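Local coordinates for protein Pbp related beta-lactamase (Pyrococcus abyssi, PDB 2QMI) that probably acts as a serine peptidase of the penicillin-binding protein and beta-lactamase family, working as a self-compartmentalizing octamer, at residues A245-L248 with K249-E253. Sequence-based numbering, arbitrary orientation.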
ATOM      1  N   ALA A 245      31.231 -13.191 -40.392  1.00 19.65           N
ATOM      2  CA  ALA A 245      31.744 -14.456 -40.936  1.00 20.85           C
ATOM      3  C   ALA A 245      32.899 -14.118 -41.884  1.00 20.20           C
ATOM      4  O   ALA A 245      33.958 -14.732 -41.831  1.00 18.89           O
ATOM      5  CB  ALA A 245      30.648 -15.202 -41.685  1.00 18.73           C
ATOM      6  N   LYS A 246      32.680 -13.124 -42.744  1.00 21.75           N
ATOM      7  CA  LYS A 246      33.705 -12.682 -43.681  1.00 21.62           C
ATOM      8  C   LYS A 246      34.908 -12.227 -42.871  1.00 21.40           C
ATOM      9  O   LYS A 246      36.053 -12.445 -43.258  1.00 21.29           O
ATOM     10  CB  LYS A 246      33.196 -11.505 -44.515  1.00 21.72           C
ATOM     11  CG  LYS A 246      32.036 -11.829 -45.435  1.00 23.71           C
ATOM     12  CD  LYS A 246      31.508 -10.573 -46.098  1.00 22.91           C
ATOM     13  CE  LYS A 246      30.374 -10.895 -47.045  1.00 23.64           C
ATOM     14  NZ  LYS A 246      29.768  -9.656 -47.593  1.00 24.95           N
ATOM     15  N   TYR A 247      34.622 -11.584 -41.742  1.00 21.89           N
ATOM     16  CA  TYR A 247      35.645 -11.073 -40.840  1.00 20.13           C
ATOM     17  C   TYR A 247      36.442 -12.215 -40.217  1.00 20.97           C
ATOM     18  O   TYR A 247      37.673 -12.160 -40.144  1.00 21.13           O
ATOM     19  CB  TYR A 247      34.989 -10.224 -39.746  1.00 19.81           C
ATOM     20  CG  TYR A 247      35.956  -9.601 -38.769  1.00 21.21           C
ATOM     21  CD1 TYR A 247      36.954  -8.727 -39.203  1.00 20.08           C
ATOM     22  CD2 TYR A 247      35.866  -9.872 -37.402  1.00 20.93           C
ATOM     23  CE1 TYR A 247      37.837  -8.139 -38.301  1.00 19.85           C
ATOM     24  CE2 TYR A 247      36.742  -9.291 -36.493  1.00 20.64           C
ATOM     25  CZ  TYR A 247      37.727  -8.426 -36.949  1.00 19.85           C
ATOM     26  OH  TYR A 247      38.597  -7.858 -36.052  1.00 20.02           O
ATOM     27  N   LEU A 248      35.735 -13.245 -39.759  1.00 20.12           N
ATOM     28  CA  LEU A 248      36.384 -14.407 -39.158  1.00 20.58           C
ATOM     29  C   LEU A 248      37.224 -15.129 -40.209  1.00 21.81           C
ATOM     30  O   LEU A 248      38.325 -15.592 -39.921  1.00 21.83           O
ATOM     31  CB  LEU A 248      35.328 -15.353 -38.578  1.00 18.20           C
ATOM     32  CG  LEU A 248      34.801 -14.938 -37.196  1.00 17.66           C
ATOM     33  CD1 LEU A 248      33.511 -15.671 -36.849  1.00 16.61           C
ATOM     34  CD2 LEU A 248      35.880 -15.221 -36.170  1.00 16.90           C
ATOM     35  N   LYS A 249      36.698 -15.198 -41.430  1.00 23.34           N
ATOM     36  CA  LYS A 249      37.370 -15.858 -42.554  1.00 25.07           C
ATOM     37  C   LYS A 249      38.818 -15.373 -42.699  1.00 24.35           C
ATOM     38  O   LYS A 249      39.734 -16.159 -42.936  1.00 24.26           O
ATOM     39  CB  LYS A 249      36.579 -15.587 -43.843  1.00 25.89           C
ATOM     40  CG  LYS A 249      37.119 -16.237 -45.110  1.00 29.56           C
ATOM     41  CD  LYS A 249      36.181 -15.952 -46.303  1.00 31.66           C
ATOM     42  CE  LYS A 249      36.678 -16.599 -47.606  1.00 32.75           C
ATOM     43  NZ  LYS A 249      36.879 -18.090 -47.477  1.00 33.43           N
ATOM     44  N   MET A 250      39.016 -14.072 -42.532  1.00 24.65           N
ATOM     45  CA  MET A 250      40.342 -13.486 -42.647  1.00 24.40           C
ATOM     46  C   MET A 250      41.318 -14.103 -41.644  1.00 25.39           C
ATOM     47  O   MET A 250      42.417 -14.523 -42.018  1.00 24.96           O
ATOM     48  CB  MET A 250      40.278 -11.974 -42.426  1.00 24.04           C
ATOM     49  CG  MET A 250      41.588 -11.278 -42.724  1.00 23.40           C
ATOM     50  SD  MET A 250      41.839  -9.799 -41.740  1.00 26.59           S
ATOM     51  CE  MET A 250      42.325 -10.547 -40.183  1.00 22.14           C
ATOM     52  N   TYR A 251      40.925 -14.151 -40.373  1.00 24.26           N
ATOM     53  CA  TYR A 251      41.794 -14.715 -39.345  1.00 23.56           C
ATOM     54  C   TYR A 251      42.056 -16.199 -39.593  1.00 23.56           C
ATOM     55  O   TYR A 251      43.201 -16.651 -39.568  1.00 24.29           O
ATOM     56  CB  TYR A 251      41.174 -14.519 -37.952  1.00 23.51           C
ATOM     57  CG  TYR A 251      41.097 -13.071 -37.495  1.00 22.07           C
ATOM     58  CD1 TYR A 251      42.234 -12.392 -37.058  1.00 22.14           C
ATOM     59  CD2 TYR A 251      39.886 -12.381 -37.509  1.00 21.82           C
ATOM     60  CE1 TYR A 251      42.167 -11.055 -36.646  1.00 22.43           C
ATOM     61  CE2 TYR A 251      39.805 -11.046 -37.101  1.00 23.03           C
ATOM     62  CZ  TYR A 251      40.946 -10.390 -36.674  1.00 22.41           C
ATOM     63  OH  TYR A 251      40.868  -9.062 -36.315  1.00 24.01           O
ATOM     64  N   ILE A 252      40.998 -16.956 -39.843  1.00 24.14           N
ATOM     65  CA  ILE A 252      41.138 -18.391 -40.079  1.00 25.72           C
ATOM     66  C   ILE A 252      42.131 -18.715 -41.199  1.00 26.15           C
ATOM     67  O   ILE A 252      43.132 -19.403 -40.975  1.00 26.88           O
ATOM     68  CB  ILE A 252      39.774 -19.033 -40.434  1.00 24.50           C
ATOM     69  CG1 ILE A 252      38.828 -18.947 -39.239  1.00 24.19           C
ATOM     70  CG2 ILE A 252      39.972 -20.492 -40.864  1.00 25.56           C
ATOM     71  CD1 ILE A 252      37.381 -19.236 -39.597  1.00 22.51           C
ATOM     72  N   GLU A 253      41.844 -18.219 -42.400  1.00 27.02           N
ATOM     73  CA  GLU A 253      42.685 -18.466 -43.567  1.00 28.24           C
ATOM     74  C   GLU A 253      43.943 -17.609 -43.542  1.00 28.68           C
ATOM     75  O   GLU A 253      44.693 -17.551 -44.521  1.00 27.32           O
ATOM     76  CB  GLU A 253      41.890 -18.181 -44.841  1.00 29.41           C
ATOM     77  CG  GLU A 253      40.513 -18.835 -44.855  1.00 33.67           C
ATOM     78  CD  GLU A 253      39.733 -18.531 -46.123  1.00 36.29           C
ATOM     79  OE1 GLU A 253      39.669 -17.344 -46.521  1.00 38.22           O
ATOM     80  OE2 GLU A 253      39.178 -19.479 -46.724  1.00 37.68           O
TER
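Y247 and Y251, one turn apart on helix 241-252, meet as a T-shaped pair: their planes stand at 89°, the centroids lie 5.0 Å apart, and the edge of Y251 is turned to the face of Y247. Y251 does the touching with CE2, which sits above the rim of the Y247 ring, 3.3 Å from Y247 CZ. The first torsions bring the rings together: CG is anti to the backbone N in Y247 (chi1 -178°) but to the carbonyl carbon in Y251 (chi1 -67°). A hydrogen bond from Y251 OH to Y247 OH, 2.6 Å long, ties the two ends, and Y247 OH is also hydrogen-bonded to S63 OG. M250 places CE over the centre of one Y251 face, 3.5 Å above the plane. The backbone bond I252 N to L248 O is nearly straight, whereas M250 N is shared weakly between K246 O and Y247 O. K249 NZ bridges to E253 OE2 (2.8 Å), approaching from above the carboxylate plane, and is hydrogen-bonded to G30 O. L248 and I252 pack on I27 of strand 21-28 and Y315 of strand 310-316, seating the helix on the antiparallel sheet, while Y251 meets I264 and M267 of helix 261-267 and Y247 stacks with F64 of helix 61-74.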